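PDB 3KNZ: putative sugar binding protein from Salmonella enterica subsp. enterica serovar Typhimurium, which probably binds a phosphorylated sugar or related carbohydrate derivative through paired SIS folds, as do relatives of the isomerase half of glucosamine-6-phosphate synthase. Local coordinates for residues Leu28-Thr32 against Gln33-Asp37; Gln43-Glu47 against Arg48-Arg52; Asp81-Pro85 against Phe86-Asp90; Thr229-Ala232 against Thr233-Gly236. All coordinates share one frame; numbering follows the deposited sequence.

Interaction 1: residues Leu28-Thr32 against Gln33-Asp37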
# COMPACT_ATOMS: atom_id res chain seq x y z
N LEU A 28 -23.82 15.44 10.48
CA LEU A 28 -24.11 16.45 11.49
C LEU A 28 -24.62 15.78 12.77
O LEU A 28 -24.20 16.14 13.87
CB LEU A 28 -25.13 17.46 10.96
CG LEU A 28 -24.62 18.49 9.94
CD1 LEU A 28 -25.76 19.08 9.13
CD2 LEU A 28 -23.80 19.59 10.62
N GLU A 29 -25.51 14.81 12.61
CA GLU A 29 -26.05 14.07 13.75
C GLU A 29 -24.94 13.44 14.58
O GLU A 29 -25.00 13.45 15.81
CB GLU A 29 -27.02 12.99 13.28
CG GLU A 29 -28.34 13.54 12.75
CD GLU A 29 -29.14 12.53 11.95
OE1 GLU A 29 -28.56 11.49 11.56
OE2 GLU A 29 -30.33 12.79 11.68
N MSE A 30 -23.93 12.88 13.92
CA MSE A 30 -22.84 12.22 14.63
C MSE A 30 -22.07 13.15 15.54
O MSE A 30 -21.54 12.71 16.56
CB MSE A 30 -21.89 11.54 13.64
CG MSE A 30 -22.47 10.31 12.98
SE MSE A 30 -21.20 9.42 11.84
CE MSE A 30 -19.82 8.99 13.14
N LEU A 31 -22.00 14.44 15.18
CA LEU A 31 -21.30 15.42 15.99
C LEU A 31 -21.96 15.67 17.34
O LEU A 31 -21.29 16.03 18.30
CB LEU A 31 -21.22 16.77 15.27
CG LEU A 31 -20.43 16.83 13.97
CD1 LEU A 31 -20.45 18.25 13.42
CD2 LEU A 31 -19.01 16.35 14.22
N THR A 32 -23.27 15.48 17.42
CA THR A 32 -24.01 15.76 18.64
C THR A 32 -24.28 14.50 19.49
O THR A 32 -24.88 14.60 20.56
CB THR A 32 -25.34 16.45 18.31
OG1 THR A 32 -26.22 15.53 17.67
CG2 THR A 32 -25.09 17.66 17.39
N GLN A 33 -23.84 13.34 19.01
CA GLN A 33 -24.05 12.08 19.75
C GLN A 33 -23.02 11.92 20.86
O GLN A 33 -21.84 12.22 20.67
CB GLN A 33 -23.93 10.87 18.82
CG GLN A 33 -25.02 10.75 17.75
CD GLN A 33 -24.77 9.57 16.79
OE1 GLN A 33 -23.79 8.84 16.92
NE2 GLN A 33 -25.68 9.39 15.84
N THR A 34 -23.46 11.46 22.03
CA THR A 34 -22.54 11.16 23.12
C THR A 34 -22.03 9.76 22.82
O THR A 34 -22.80 8.82 22.66
CB THR A 34 -23.22 11.15 24.49
OG1 THR A 34 -24.25 10.15 24.50
CG2 THR A 34 -23.82 12.52 24.81
N ARG A 35 -20.72 9.63 22.73
CA ARG A 35 -20.12 8.37 22.36
C ARG A 35 -19.36 7.76 23.52
O ARG A 35 -18.13 7.85 23.58
CB ARG A 35 -19.19 8.61 21.17
CG ARG A 35 -19.90 9.18 19.94
CD ARG A 35 -20.83 8.15 19.32
NE ARG A 35 -20.09 6.93 19.01
CZ ARG A 35 -19.50 6.66 17.84
NH1 ARG A 35 -19.57 7.51 16.83
NH2 ARG A 35 -18.85 5.52 17.69
N GLU A 36 -20.09 7.16 24.46
CA GLU A 36 -19.44 6.53 25.61
C GLU A 36 -18.49 5.45 25.14
O GLU A 36 -17.45 5.22 25.76
CB GLU A 36 -20.47 5.95 26.59
CG GLU A 36 -21.43 6.98 27.20
CD GLU A 36 -20.73 8.11 27.98
OE1 GLU A 36 -19.57 8.46 27.67
OE2 GLU A 36 -21.37 8.67 28.90
N ASP A 37 -18.84 4.79 24.04
CA ASP A 37 -17.99 3.74 23.49
C ASP A 37 -16.63 4.31 23.12
O ASP A 37 -15.60 3.73 23.48
CB ASP A 37 -18.65 3.03 22.30
CG ASP A 37 -19.06 3.98 21.20
OD1 ASP A 37 -19.26 5.18 21.49
OD2 ASP A 37 -19.19 3.52 20.04
O HOH W 1 -20.16 13.24 18.99
O HOH W 2 -21.20 9.73 16.23
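Gln33 folds its side chain back along the C-terminal part of helix 15-32, lying alongside the backbone of Glu29 and Met30. With CG anti to its own carbonyl carbon (chi1 -66°) and an extended chain beyond, the methylene CG rests 3.3 Å from Glu29 O, and the amide carbon CD lies 3.9 Å from Met30 CA. Gln33 OE1 accepts from a water that also donates to Met30 O and accepts from Arg35 NH1; the water oxygen is 2.8 Å from that NH1 and lies in the guanidinium plane. One solvent molecule thus ties the Met30 carbonyl, the glutamine and the arginine together. Selenomethionine Met30 reaches the same guanidinium with its terminal methyl, CE standing 4.0 Å from Arg35 NH1 at the edge of the group and near its plane. Gln33 to Arg35 form the short link between helix 15-32 and helix 36-47, and Arg35 occupies the N-cap position of the second. A weak bond from Gln33 N to Met30 O continues the turn, while Thr32 OG1 bonds back to Glu29 O at 3.0 Å, on the same face of that carbonyl as Thr32 N. Bent at chi2 and chi3, Arg35 turns its other edge to Asp37: NE donates to OD1 and NH2 to OD2, each at 3.1 Å, a side-on, two-nitrogen salt bridge that fixes the rotation of the guanidinium. Its NH1 has a further partner in Asn168 OD1, on helix 161-179. Cys164 and Leu167 of that helix pack on Met30, and Pro149 touches Met30, Gln33 and Arg35.

Interaction 2: residues Gln43-Glu47 against Arg48-Arg52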
# COMPACT_ATOMS: atom_id res chain seq x y z
N GLN A 43 -10.27 5.89 27.38
CA GLN A 43 -9.84 5.66 28.75
C GLN A 43 -8.93 4.43 28.84
O GLN A 43 -7.86 4.48 29.45
CB GLN A 43 -11.05 5.46 29.67
CG GLN A 43 -10.68 5.07 31.10
CD GLN A 43 -11.89 4.72 31.94
OE1 GLN A 43 -13.03 5.01 31.56
NE2 GLN A 43 -11.66 4.08 33.09
N ALA A 44 -9.36 3.34 28.21
CA ALA A 44 -8.60 2.08 28.22
C ALA A 44 -7.22 2.24 27.58
O ALA A 44 -6.24 1.64 28.02
CB ALA A 44 -9.39 1.00 27.50
N LEU A 45 -7.16 3.05 26.53
CA LEU A 45 -5.92 3.30 25.83
C LEU A 45 -4.92 3.97 26.76
O LEU A 45 -3.78 3.54 26.88
CB LEU A 45 -6.20 4.18 24.60
CG LEU A 45 -5.02 4.69 23.78
CD1 LEU A 45 -5.52 5.30 22.48
CD2 LEU A 45 -4.19 5.71 24.56
N THR A 46 -5.37 5.03 27.43
CA THR A 46 -4.51 5.80 28.32
C THR A 46 -4.06 5.02 29.55
O THR A 46 -2.93 5.19 30.01
CB THR A 46 -5.20 7.09 28.80
OG1 THR A 46 -5.68 7.84 27.68
CG2 THR A 46 -4.22 7.95 29.60
N GLU A 47 -4.93 4.17 30.09
CA GLU A 47 -4.62 3.39 31.29
C GLU A 47 -3.80 2.13 31.06
O GLU A 47 -3.00 1.76 31.91
CB GLU A 47 -5.92 3.00 32.02
CG GLU A 47 -6.70 4.16 32.62
CD GLU A 47 -7.98 3.71 33.34
OE1 GLU A 47 -8.34 2.51 33.25
OE2 GLU A 47 -8.64 4.56 33.98
N ARG A 48 -3.98 1.47 29.92
CA ARG A 48 -3.28 0.21 29.64
C ARG A 48 -2.01 0.33 28.79
O ARG A 48 -1.68 -0.59 28.03
CB ARG A 48 -4.24 -0.78 28.98
CG ARG A 48 -5.43 -1.17 29.83
CD ARG A 48 -6.27 -2.19 29.09
NE ARG A 48 -7.42 -2.65 29.87
CZ ARG A 48 -8.30 -3.55 29.44
NH1 ARG A 48 -8.16 -4.11 28.24
NH2 ARG A 48 -9.31 -3.91 30.22
N GLY A 49 -1.30 1.44 28.91
CA GLY A 49 -0.03 1.64 28.21
C GLY A 49 0.06 1.30 26.73
O GLY A 49 0.97 0.59 26.30
N VAL A 50 -0.88 1.81 25.94
CA VAL A 50 -0.87 1.63 24.49
C VAL A 50 0.14 2.62 23.90
O VAL A 50 0.08 3.81 24.19
CB VAL A 50 -2.25 1.87 23.87
CG1 VAL A 50 -2.14 2.09 22.37
CG2 VAL A 50 -3.18 0.70 24.19
N THR A 51 1.04 2.13 23.06
CA THR A 51 2.10 2.97 22.50
C THR A 51 1.86 3.40 21.05
O THR A 51 2.58 4.27 20.55
CB THR A 51 3.45 2.25 22.58
OG1 THR A 51 3.49 1.18 21.62
CG2 THR A 51 3.68 1.69 23.99
N ARG A 52 0.88 2.81 20.38
CA ARG A 52 0.59 3.17 18.99
C ARG A 52 -0.80 2.68 18.56
O ARG A 52 -1.37 1.78 19.17
CB ARG A 52 1.66 2.58 18.06
CG ARG A 52 1.60 1.05 17.92
CD ARG A 52 2.83 0.46 17.21
NE ARG A 52 3.23 1.20 16.01
CZ ARG A 52 4.19 2.12 15.95
NH1 ARG A 52 4.90 2.43 17.04
NH2 ARG A 52 4.47 2.72 14.81
O HOH W 3 -1.55 5.12 26.46
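Helix 36-47 ends where Arg48 N donates to Ala44 O, a 3.0 Å bond, after which Arg48 leaves helical backbone angles and Gly49 takes a positive phi of 47°. The chain then doubles back, bringing Val50 CA to 5.5 Å from Leu45 CA. This turn leads into strand 52-56 of the five-stranded parallel sheet of an SIS domain. Val50 directs its side chain back at the helix and crosses that of Leu45 at about a right angle, with Val50 CB 4.0 Å from Leu45 CG; the leucine has CG anti to its backbone N (chi1 174°), so that this one carbon meets both CB and CG1 of the valine. Leu100 of strand 99-105 packs on Val50, and Val176 of helix 161-179 on Leu45. On the exposed flank, the first methylenes of Arg48 lie against the carbonyl its own N-H bonds to, CB standing 3.3 Å from Ala44 O, while the rest of the chain runs out extended past Tyr144. One turn back along the helix, Gln43 NE2 donates to Glu47 OE2, which it meets from above the carboxylate plane. A water joins the carbonyls of the two apolar residues, donating to Leu45 O at 2.8 Å and to Val50 O at 3.1 Å.

Interaction 3: residues Asp81-Pro85 against Phe86-Asp90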
# COMPACT_ATOMS: atom_id res chain seq x y z
N ASP A 81 -0.42 3.50 12.43
CA ASP A 81 -0.14 2.67 11.27
C ASP A 81 -1.42 2.38 10.50
O ASP A 81 -2.49 2.27 11.11
CB ASP A 81 0.45 1.33 11.71
CG ASP A 81 1.78 1.47 12.43
OD1 ASP A 81 2.59 2.33 12.04
OD2 ASP A 81 2.02 0.68 13.37
N VAL A 82 -1.32 2.26 9.18
CA VAL A 82 -2.45 1.83 8.35
C VAL A 82 -1.98 0.72 7.42
O VAL A 82 -1.10 0.94 6.59
CB VAL A 82 -3.03 2.94 7.48
CG1 VAL A 82 -4.17 2.38 6.65
CG2 VAL A 82 -3.51 4.12 8.33
N CYS A 83 -2.55 -0.47 7.56
CA CYS A 83 -2.12 -1.59 6.74
C CYS A 83 -3.21 -2.63 6.55
O CYS A 83 -4.19 -2.68 7.29
CB CYS A 83 -0.97 -2.30 7.43
SG CYS A 83 -1.54 -3.13 8.90
N TRP A 84 -3.00 -3.49 5.55
CA TRP A 84 -3.93 -4.57 5.27
C TRP A 84 -3.71 -5.67 6.31
O TRP A 84 -2.60 -5.86 6.79
CB TRP A 84 -3.70 -5.13 3.86
CG TRP A 84 -3.78 -4.09 2.82
CD1 TRP A 84 -4.89 -3.39 2.44
CD2 TRP A 84 -2.71 -3.64 1.99
NE1 TRP A 84 -4.57 -2.51 1.44
CE2 TRP A 84 -3.24 -2.64 1.14
CE3 TRP A 84 -1.36 -3.96 1.89
CZ2 TRP A 84 -2.46 -1.97 0.20
CZ3 TRP A 84 -0.58 -3.30 0.95
CH2 TRP A 84 -1.14 -2.31 0.12
N PRO A 85 -4.79 -6.39 6.65
CA PRO A 85 -4.72 -7.41 7.69
C PRO A 85 -3.59 -8.43 7.55
O PRO A 85 -2.99 -8.81 8.56
CB PRO A 85 -6.08 -8.10 7.59
CG PRO A 85 -6.98 -7.09 6.97
CD PRO A 85 -6.13 -6.28 6.06
N PHE A 86 -3.28 -8.88 6.33
CA PHE A 86 -2.25 -9.91 6.15
C PHE A 86 -0.86 -9.42 6.55
O PHE A 86 0.01 -10.22 6.87
CB PHE A 86 -2.25 -10.48 4.72
CG PHE A 86 -1.80 -9.50 3.66
CD1 PHE A 86 -0.46 -9.39 3.32
CD2 PHE A 86 -2.73 -8.71 3.00
CE1 PHE A 86 -0.05 -8.48 2.35
CE2 PHE A 86 -2.33 -7.81 2.03
CZ PHE A 86 -0.99 -7.69 1.70
N MSE A 87 -0.67 -8.10 6.55
CA MSE A 87 0.59 -7.50 6.98
C MSE A 87 0.78 -7.66 8.49
O MSE A 87 1.91 -7.63 8.98
CB MSE A 87 0.64 -6.01 6.62
CG MSE A 87 0.63 -5.71 5.14
SE MSE A 87 2.32 -6.15 4.32
CE MSE A 87 3.44 -4.74 5.04
N LEU A 88 -0.33 -7.78 9.23
CA LEU A 88 -0.26 -7.97 10.69
C LEU A 88 -0.08 -9.44 11.06
O LEU A 88 -0.98 -10.07 11.62
CB LEU A 88 -1.51 -7.41 11.37
CG LEU A 88 -1.58 -5.90 11.48
CD1 LEU A 88 -2.90 -5.50 12.12
CD2 LEU A 88 -0.38 -5.40 12.29
N ASP A 89 1.09 -9.98 10.75
CA ASP A 89 1.40 -11.36 11.08
C ASP A 89 1.86 -11.45 12.53
O ASP A 89 2.05 -10.43 13.20
CB ASP A 89 2.44 -11.91 10.11
CG ASP A 89 3.68 -11.03 10.02
OD1 ASP A 89 4.21 -10.88 8.90
OD2 ASP A 89 4.10 -10.45 11.04
N ASP A 90 2.04 -12.67 13.02
CA ASP A 90 2.45 -12.88 14.40
C ASP A 90 3.78 -12.21 14.73
O ASP A 90 3.93 -11.60 15.79
CB ASP A 90 2.52 -14.37 14.74
CG ASP A 90 1.14 -15.02 14.80
OD1 ASP A 90 0.19 -14.35 15.24
OD2 ASP A 90 1.02 -16.21 14.44
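Pro85 O accepts from Leu88 N at 2.9 Å, and one residue earlier Trp84 O accepts from Met87 N at 3.0 Å. Both donors sit well above the carbonyl planes, off the lone pairs, in the tight curl of a short 3-10 turn. Selenomethionine Met87 also lays its CB 3.2 Å from Trp84 O. The indole of Trp84 and the ring of Phe86 point the same way, side by side, and meet rim to rim with planes only 6° apart; neither covers the other. Phe86 comes alongside because its CG sits between the backbone N and the carbonyl carbon (chi1 68°), which brings CE2 to 3.5 Å from Trp84 CB. This turn follows strand 80-83, an edge strand of the parallel SIS sheet within this chain, and leads to helix 90-95, with Asp89 as N-cap. Leu88, at the centre of an inverse gamma turn, sets CG 3.8 Å from Cys83 SG and packs on Ile54 and Thr56 of strand 52-56. Met87 CG lies over one face of the Phe86 ring, offset toward its rim, and Leu66 of the second subunit packs on Met87.

Interaction 4: residues Thr229-Ala232 against Thr233-Gly236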
# COMPACT_ATOMS: atom_id res chain seq x y z
N THR A 229 -5.33 11.71 -9.53
CA THR A 229 -4.15 12.08 -8.77
C THR A 229 -4.47 13.22 -7.82
O THR A 229 -5.48 13.90 -7.96
CB THR A 229 -2.97 12.52 -9.67
OG1 THR A 229 -1.77 12.60 -8.88
CG2 THR A 229 -3.26 13.87 -10.31
N GLY A 230 -3.61 13.40 -6.84
CA GLY A 230 -3.78 14.47 -5.87
C GLY A 230 -2.62 14.52 -4.91
O GLY A 230 -1.79 13.60 -4.89
N PRO A 231 -2.54 15.58 -4.11
CA PRO A 231 -1.46 15.70 -3.15
C PRO A 231 -1.57 14.62 -2.08
O PRO A 231 -2.63 14.02 -1.92
CB PRO A 231 -1.66 17.09 -2.54
CG PRO A 231 -3.11 17.38 -2.73
CD PRO A 231 -3.49 16.71 -4.03
N ALA A 232 -0.47 14.37 -1.38
CA ALA A 232 -0.42 13.38 -0.31
C ALA A 232 -1.61 13.49 0.63
O ALA A 232 -2.22 12.48 0.99
CB ALA A 232 0.86 13.54 0.47
N THR A 233 -1.95 14.71 1.01
CA THR A 233 -3.06 14.96 1.93
C THR A 233 -4.43 14.46 1.47
O THR A 233 -5.39 14.47 2.24
CB THR A 233 -3.18 16.45 2.23
OG1 THR A 233 -3.24 17.15 0.98
CG2 THR A 233 -1.98 16.92 3.04
N LEU A 234 -4.54 14.03 0.21
CA LEU A 234 -5.80 13.50 -0.31
C LEU A 234 -5.60 12.11 -0.95
O LEU A 234 -6.37 11.70 -1.83
CB LEU A 234 -6.42 14.48 -1.32
CG LEU A 234 -6.90 15.82 -0.75
CD1 LEU A 234 -7.41 16.74 -1.85
CD2 LEU A 234 -7.97 15.60 0.30
N PHE A 235 -4.58 11.39 -0.50
CA PHE A 235 -4.31 10.08 -1.07
C PHE A 235 -5.46 9.12 -0.81
O PHE A 235 -5.89 8.40 -1.71
CB PHE A 235 -2.98 9.52 -0.54
CG PHE A 235 -2.64 8.17 -1.09
CD1 PHE A 235 -2.34 8.02 -2.43
CD2 PHE A 235 -2.60 7.05 -0.27
CE1 PHE A 235 -2.01 6.77 -2.96
CE2 PHE A 235 -2.26 5.81 -0.78
CZ PHE A 235 -1.97 5.68 -2.13
N GLY A 236 -5.99 9.12 0.41
CA GLY A 236 -7.13 8.27 0.75
C GLY A 236 -8.32 8.57 -0.15
O GLY A 236 -9.06 7.66 -0.54
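Two backbone bonds close the turn between Pro231 and Phe235. Leu234 N donates to Pro231 O at 2.9 Å, fairly straight at 162°, and Phe235 N donates to Ala232 O at 3.0 Å. Each donor stands above the plane of its carbonyl, in keeping with the 3-10 winding at Ala232 and Thr233. The turn connects strand 225-230 to helix 235-249 in a beta-alpha-beta unit completed by strand 253-257, within a parallel sheet of strand order 2-1-3-4-5; Leu234 is the N-cap residue of the helix. Side-chain packing is sparse. The Pro231 ring brings CG to 3.7 Å from Thr233 OG1, a van der Waals contact in which the two side chains meet at a slant; the hydroxyl is there because it sits between its own backbone N and carbonyl carbon (chi1 52°). The apolar pair is Pro231 with Leu234, a loose one, CG to CD1 4.4 Å, while Pro280 packs on both residues and Tyr329 of helix 326-339 on Leu234. Phe235 keeps its CB 3.4 Å from Ala232 O but leads its ring away from the turn, to meet Phe86 of the second subunit edge-to-face. That same Phe86 of the second subunit packs on Ala232.

How the interactions relate
The four turns follow one another along the chain. Interactions 1 and 2 lie at the two ends of helix 36-47, their centres about 22 Å apart and their nearest atoms about 7 Å. Interactions 2 and 3 touch directly: Arg52 NE and Asp81 OD2 form a 2.9 Å salt bridge between neighbouring strands of the first parallel sheet. Interaction 4 belongs to the second sheet, and its nearest atoms stay about 8 Å from interaction 3 within the chain. Across the dimer, however, these two turns meet through the Phe86 and Phe235 rings of different subunits. Interactions 1 and 4 lie on opposite sides of the chain's centre, about 28 Å between centres.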